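Local coordinates for spore germination protein B3 (Bacillus subtilis subsp. subtilis, PDB 3N54), which takes part in the germination response of spores to the mixture of L-asparagine, glucose, fructose and potassium ions, at residues 325-328 / 329-333; 98-101 / 102-106; 13-16 / 17-21. All coordinates share one frame; numbering follows the deposited sequence.

Contact 1. Residues 325-328 / 329-333; sequences WDEI and FSETD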
# COMPACT_ATOMS: atom_id res chain seq x y z
N TRP A 325 6.11 -19.84 3.30
CA TRP A 325 6.03 -19.50 1.88
C TRP A 325 7.04 -18.44 1.44
O TRP A 325 7.55 -18.51 0.33
CB TRP A 325 4.62 -19.02 1.52
CG TRP A 325 4.57 -18.35 0.20
CD1 TRP A 325 4.24 -17.05 -0.04
CD2 TRP A 325 4.92 -18.92 -1.06
NE1 TRP A 325 4.34 -16.79 -1.38
CE2 TRP A 325 4.75 -17.92 -2.03
CE3 TRP A 325 5.35 -20.19 -1.46
CZ2 TRP A 325 4.99 -18.14 -3.39
CZ3 TRP A 325 5.59 -20.41 -2.81
CH2 TRP A 325 5.41 -19.39 -3.76
N ASP A 326 7.33 -17.47 2.30
CA ASP A 326 8.31 -16.44 1.97
C ASP A 326 9.70 -17.04 1.75
O ASP A 326 10.41 -16.64 0.82
CB ASP A 326 8.34 -15.32 3.02
CG ASP A 326 7.17 -14.34 2.89
OD1 ASP A 326 6.51 -14.32 1.82
OD2 ASP A 326 6.92 -13.58 3.84
N GLU A 327 10.07 -18.01 2.58
CA GLU A 327 11.34 -18.73 2.43
C GLU A 327 11.41 -19.37 1.05
O GLU A 327 12.40 -19.24 0.34
CB GLU A 327 11.50 -19.80 3.51
CG GLU A 327 12.83 -20.57 3.47
CD GLU A 327 12.89 -21.75 4.44
OE1 GLU A 327 13.88 -22.51 4.39
OE2 GLU A 327 11.94 -21.93 5.25
N ILE A 328 10.33 -20.06 0.67
CA ILE A 328 10.24 -20.71 -0.64
C ILE A 328 10.22 -19.68 -1.76
O ILE A 328 10.83 -19.88 -2.81
CB ILE A 328 8.97 -21.60 -0.73
CG1 ILE A 328 9.08 -22.80 0.22
CG2 ILE A 328 8.75 -22.09 -2.16
CD1 ILE A 328 10.19 -23.78 -0.14
N PHE A 329 9.50 -18.58 -1.54
CA PHE A 329 9.42 -17.50 -2.52
C PHE A 329 10.81 -16.95 -2.86
O PHE A 329 11.12 -16.71 -4.02
CB PHE A 329 8.51 -16.38 -2.01
CG PHE A 329 8.51 -15.15 -2.87
CD1 PHE A 329 7.93 -15.17 -4.13
CD2 PHE A 329 9.07 -13.96 -2.42
CE1 PHE A 329 7.92 -14.04 -4.93
CE2 PHE A 329 9.06 -12.83 -3.21
CZ PHE A 329 8.49 -12.86 -4.46
N SER A 330 11.63 -16.77 -1.83
CA SER A 330 13.00 -16.28 -2.01
C SER A 330 13.86 -17.20 -2.87
O SER A 330 14.74 -16.73 -3.59
CB SER A 330 13.67 -16.08 -0.65
OG SER A 330 13.07 -15.02 0.06
N GLU A 331 13.59 -18.51 -2.80
CA GLU A 331 14.33 -19.52 -3.55
C GLU A 331 13.70 -19.81 -4.91
O GLU A 331 14.24 -20.59 -5.69
CB GLU A 331 14.38 -20.83 -2.77
CG GLU A 331 14.99 -20.72 -1.37
CD GLU A 331 14.70 -21.94 -0.50
OE1 GLU A 331 15.05 -21.91 0.70
OE2 GLU A 331 14.11 -22.93 -1.01
N THR A 332 12.55 -19.20 -5.19
CA THR A 332 11.82 -19.49 -6.42
C THR A 332 12.47 -18.86 -7.65
O THR A 332 13.06 -17.79 -7.57
CB THR A 332 10.35 -19.01 -6.29
OG1 THR A 332 9.74 -19.65 -5.16
CG2 THR A 332 9.56 -19.32 -7.54
N ASP A 333 12.37 -19.55 -8.78
CA ASP A 333 12.89 -19.07 -10.06
C ASP A 333 11.73 -18.63 -10.94
O ASP A 333 10.63 -19.17 -10.85
CB ASP A 333 13.69 -20.16 -10.77
CG ASP A 333 14.94 -20.57 -10.00
OD1 ASP A 333 15.94 -20.94 -10.65
OD2 ASP A 333 14.92 -20.53 -8.75

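Contact 2. Residues 98-101 / 102-106; sequences DELR and RSSYL. With SO4 (sulfate ion), chain D.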
# COMPACT_ATOMS: atom_id res chain seq x y z
N ASP A 98 -17.80 2.07 13.33
CA ASP A 98 -18.81 2.88 12.63
C ASP A 98 -18.26 4.17 11.99
O ASP A 98 -19.01 4.91 11.39
CB ASP A 98 -20.05 3.16 13.51
CG ASP A 98 -19.75 3.98 14.76
OD1 ASP A 98 -18.70 4.67 14.83
OD2 ASP A 98 -20.59 3.96 15.69
N GLU A 99 -16.96 4.43 12.13
CA GLU A 99 -16.31 5.52 11.38
C GLU A 99 -15.86 5.01 10.00
O GLU A 99 -15.50 5.81 9.13
CB GLU A 99 -15.09 6.07 12.11
CG GLU A 99 -15.35 6.62 13.51
CD GLU A 99 -14.07 7.05 14.23
OE1 GLU A 99 -13.75 6.48 15.30
OE2 GLU A 99 -13.37 7.96 13.70
N LEU A 100 -15.86 3.70 9.81
CA LEU A 100 -15.36 3.11 8.57
C LEU A 100 -16.40 2.33 7.80
O LEU A 100 -17.37 1.84 8.36
CB LEU A 100 -14.18 2.17 8.87
CG LEU A 100 -12.93 2.84 9.43
CD1 LEU A 100 -11.94 1.78 9.92
CD2 LEU A 100 -12.29 3.74 8.39
N ARG A 101 -16.17 2.25 6.50
CA ARG A 101 -16.97 1.46 5.59
C ARG A 101 -16.04 0.54 4.82
O ARG A 101 -14.84 0.80 4.72
CB ARG A 101 -17.69 2.35 4.59
CG ARG A 101 -18.75 3.22 5.21
CD ARG A 101 -19.54 3.96 4.14
NE ARG A 101 -20.75 4.56 4.69
CZ ARG A 101 -21.89 3.90 4.94
NH1 ARG A 101 -22.93 4.56 5.44
NH2 ARG A 101 -21.99 2.59 4.69
N ARG A 102 -16.61 -0.53 4.28
CA ARG A 102 -15.87 -1.45 3.42
C ARG A 102 -15.12 -0.68 2.34
O ARG A 102 -13.99 -1.01 2.02
CB ARG A 102 -16.83 -2.45 2.78
CG ARG A 102 -16.19 -3.44 1.81
CD ARG A 102 -17.25 -4.25 1.08
NE ARG A 102 -18.02 -5.10 1.99
CZ ARG A 102 -17.66 -6.33 2.38
NH1 ARG A 102 -16.52 -6.87 1.97
NH2 ARG A 102 -18.46 -7.02 3.20
N SER A 103 -15.75 0.36 1.79
CA SER A 103 -15.18 1.15 0.70
C SER A 103 -14.25 2.32 1.11
O SER A 103 -13.75 3.02 0.24
CB SER A 103 -16.32 1.70 -0.15
OG SER A 103 -17.09 2.62 0.60
N SER A 104 -14.04 2.54 2.41
CA SER A 104 -13.08 3.56 2.85
C SER A 104 -11.70 3.20 2.32
O SER A 104 -11.29 2.05 2.41
CB SER A 104 -13.03 3.66 4.37
OG SER A 104 -14.30 3.97 4.92
N TYR A 105 -10.97 4.18 1.79
CA TYR A 105 -9.65 3.93 1.22
C TYR A 105 -8.56 3.95 2.28
O TYR A 105 -8.62 4.73 3.23
CB TYR A 105 -9.29 4.99 0.18
CG TYR A 105 -10.18 5.03 -1.04
CD1 TYR A 105 -10.03 4.11 -2.06
CD2 TYR A 105 -11.14 6.02 -1.18
CE1 TYR A 105 -10.84 4.15 -3.19
CE2 TYR A 105 -11.95 6.08 -2.31
CZ TYR A 105 -11.80 5.14 -3.30
OH TYR A 105 -12.61 5.18 -4.42
N LEU A 106 -7.55 3.11 2.09
CA LEU A 106 -6.40 3.06 2.96
C LEU A 106 -5.15 3.33 2.12
O LEU A 106 -4.97 2.70 1.08
CB LEU A 106 -6.29 1.70 3.63
CG LEU A 106 -5.13 1.55 4.61
CD1 LEU A 106 -5.33 2.47 5.80
CD2 LEU A 106 -4.98 0.08 5.06
S SO4 D . -20.95 -4.62 4.20
O1 SO4 D . -22.22 -4.45 3.49
O2 SO4 D . -21.10 -4.08 5.55
O3 SO4 D . -19.89 -3.88 3.52
O4 SO4 D . -20.57 -6.04 4.24

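Contact 3. Residues 13-16 / 17-21; sequences IDET and NDHQY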
# COMPACT_ATOMS: atom_id res chain seq x y z
N ILE A 13 -12.21 19.99 29.85
CA ILE A 13 -12.57 20.69 28.62
C ILE A 13 -12.27 22.17 28.81
O ILE A 13 -12.78 22.80 29.74
CB ILE A 13 -14.05 20.53 28.20
CG1 ILE A 13 -14.49 19.06 28.26
CG2 ILE A 13 -14.24 21.10 26.79
CD1 ILE A 13 -15.91 18.83 27.75
N ASP A 14 -11.44 22.70 27.93
CA ASP A 14 -11.03 24.10 27.95
C ASP A 14 -11.21 24.77 26.59
O ASP A 14 -11.30 24.11 25.55
CB ASP A 14 -9.55 24.21 28.31
CG ASP A 14 -9.29 24.03 29.78
OD1 ASP A 14 -9.81 24.84 30.58
OD2 ASP A 14 -8.52 23.10 30.14
N GLU A 15 -11.28 26.09 26.64
CA GLU A 15 -11.15 26.93 25.46
C GLU A 15 -9.84 27.68 25.70
O GLU A 15 -9.67 28.28 26.77
CB GLU A 15 -12.32 27.88 25.30
CG GLU A 15 -12.12 28.84 24.14
CD GLU A 15 -13.36 29.62 23.77
OE1 GLU A 15 -13.27 30.42 22.83
OE2 GLU A 15 -14.42 29.44 24.41
N THR A 16 -8.92 27.62 24.74
CA THR A 16 -7.58 28.19 24.93
C THR A 16 -7.50 29.66 24.56
O THR A 16 -8.45 30.23 24.01
CB THR A 16 -6.54 27.42 24.10
OG1 THR A 16 -6.82 27.59 22.71
CG2 THR A 16 -6.56 25.94 24.44
N ASN A 17 -6.35 30.28 24.88
CA ASN A 17 -6.10 31.70 24.57
C ASN A 17 -6.14 31.98 23.07
O ASN A 17 -6.62 33.04 22.65
CB ASN A 17 -4.75 32.15 25.14
CG ASN A 17 -4.69 32.08 26.65
OD1 ASN A 17 -5.55 31.48 27.29
ND2 ASN A 17 -3.65 32.67 27.23
N ASP A 18 -5.63 31.04 22.27
CA ASP A 18 -5.70 31.17 20.81
C ASP A 18 -6.97 30.53 20.25
O ASP A 18 -6.98 29.99 19.14
CB ASP A 18 -4.43 30.61 20.14
CG ASP A 18 -4.10 29.19 20.56
OD1 ASP A 18 -2.91 28.81 20.44
OD2 ASP A 18 -5.00 28.45 21.02
N HIS A 19 -8.05 30.59 21.04
CA HIS A 19 -9.39 30.17 20.63
C HIS A 19 -9.43 28.83 19.88
O HIS A 19 -9.43 28.74 18.65
CB HIS A 19 -10.05 31.29 19.81
CG HIS A 19 -10.48 32.46 20.63
ND1 HIS A 19 -11.53 33.28 20.27
CD2 HIS A 19 -10.04 32.94 21.82
CE1 HIS A 19 -11.69 34.23 21.18
NE2 HIS A 19 -10.80 34.04 22.13
N GLN A 20 -9.45 27.77 20.66
CA GLN A 20 -9.70 26.46 20.16
C GLN A 20 -10.09 25.64 21.37
O GLN A 20 -9.80 26.01 22.50
CB GLN A 20 -8.48 25.88 19.43
CG GLN A 20 -7.20 25.79 20.23
CD GLN A 20 -5.95 25.70 19.34
OE1 GLN A 20 -4.83 25.56 19.84
NE2 GLN A 20 -6.15 25.79 18.03
N TYR A 21 -10.80 24.56 21.12
CA TYR A 21 -11.16 23.66 22.19
C TYR A 21 -10.00 22.71 22.45
O TYR A 21 -9.33 22.27 21.52
CB TYR A 21 -12.45 22.93 21.83
CG TYR A 21 -13.59 23.89 21.76
CD1 TYR A 21 -14.04 24.40 20.55
CD2 TYR A 21 -14.20 24.34 22.93
CE1 TYR A 21 -15.09 25.31 20.50
CE2 TYR A 21 -15.24 25.23 22.89
CZ TYR A 21 -15.68 25.72 21.67
OH TYR A 21 -16.71 26.62 21.65

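Contact 1. Residues 325-328 / 329-333
The Trp325 indole has Phe329 CB over one face, 4.0 Å above the ring plane and displaced toward its rim. The methylene makes this contact, so it is not a ring stack. The Phe329 ring has Asp326 O at one edge, near its plane, and Trp325 CZ2 approaches it obliquely. With CG of Trp325 anti to the backbone N (chi1 166°), the indole is turned along the helix and its face meets Phe329 CB. The backbone follows the alpha-helical i to i+4 pattern: Phe329 N bonds Trp325 O at 2.7 Å, and Ser330 N bonds Asp326 O at 2.9 Å. The pattern then weakens. Glu331 N makes only weak bonds, to Glu327 O and to Ile328 O. The helical segment runs on toward strand 333-342, and the Thr332 hydroxyl, in the loop that follows, reaches back. Thr332 OG1 donates to Ile328 O at 2.6 Å and comes from above the carbonyl plane, 41° out of it. Thr332 OG1 also lies 4.0 Å from Ile328 CG2. Glu327 and Glu331 run alongside each other and point the same way. Their OE1 atoms are 3.9 Å apart and the carboxylate planes are turned 89°. The two like charges probably disfavour each other. Several polar ends have partners outside the segment. Trp325 NE1 bonds Asp302, Asp326 forms a salt bridge with Arg187, and Ser330 OG bonds Gln296 O. Ile328 packs against Pro245, Tyr317 and Val321.

Contact 2. Residues 98-101 / 102-106
A type I beta turn from Arg101 to Ser104 leads the chain into strand 105-109. Its closing backbone bond runs from Ser104 N to Arg101 O at 3.0 Å, and the donor lies well above the carbonyl plane. The Ser104 side chain adds a second link across the same pair. Arg101 N donates to Ser104 OG at 3.0 Å, with a fairly straight N-H...O angle of 161°. The hydroxyl is placed for this by chi1 -59°, which sets OG beside the backbone N of its own residue. Ser104 OG also bonds Leu72 O, so the buried hydroxyl joins two separate pieces of chain. Leu100 CD2 comes to 4.0 Å of Ser104 OG. With an alanine here the hydroxyl is gone, and Arg101 N and Leu72 O would probably both lose this partner. At the second residue of the turn, Arg102 meets a sulfate ion, probably from the crystallisation liquor. One edge of the guanidinium faces the ion, with the sulfur in its plane. Arg102 NE donates to sulfate O3 at 2.7 Å, and Arg102 NH2 donates to sulfate O4 at 2.5 Å, almost straight at 171°. The chain bends at chi3, turning this NE and NH2 edge to the ion. The side chain of Arg101 lies near another bound sulfate. The turn lies in the connection between helix 87-94 and strand 105-109. Backbone bonds between Arg102 and Gly153 and between Ser104 and Ile152 join it to the start of helix 152-160, and Tyr105 has backbone bonds to Lys73 and to Ile75 of strand 74-77.

Contact 3. Residues 13-16 / 17-21
Glu15 and His19 cross at an angle, with Glu15 OE1 over the centre of one imidazole face, 4.1 Å above it. The carboxylate and ring planes are 74° apart. The extended Glu15 chain carries its oxygen this far. The Thr16 side chain runs at a slant across those of Asp18 and Gln20. Its hydroxyl sits between its own backbone N and carbonyl carbon (chi1 65°), where Thr16 OG1 donates to Asp18 OD2 at 2.6 Å, nearly in line with the carboxylate C-O bond. Gln20 CG is pressed close to Thr16 OG1, at 3.1 Å, and Gln20 N makes a weak bond to the same oxygen. The backbone forms a beta hairpin with a type I turn from Thr16 to His19. Thr16 N bonds Gln20 O at 2.9 Å, while His19 N bonds Thr16 O at 3.0 Å. His19 has a positive phi of 45°. The bond pattern resembles a type I turn with a G1 bulge, though His19 departs from the usual psi. Glu15 and Tyr21 then form a non-hydrogen-bonded antiparallel pair, their side chains on the same face. The turn joins strands 8-15 and 21-28, and Tyr21 also bonds Glu55 of strand 46-55 through its backbone.

From the N terminus, contact 3 comes first and closes the hairpin between strands 8-15 and 21-28 of the three-stranded antiparallel sheet. Contact 2 follows. It closes the turn between helix 87-94 and strand 105-109, which belongs to the five-stranded mixed sheet. Both belong to the N-terminal half of the protein, with centres about 31 Å apart. Contact 1 comes last, in the C-terminal half, where helix 325-331 gives way to strand 333-342 at the edge of a third sheet. It lies across the chain's centre from the other two, about 56 Å from contact 3 between centres. The three run in series. None nests in or crosses another, and none touch.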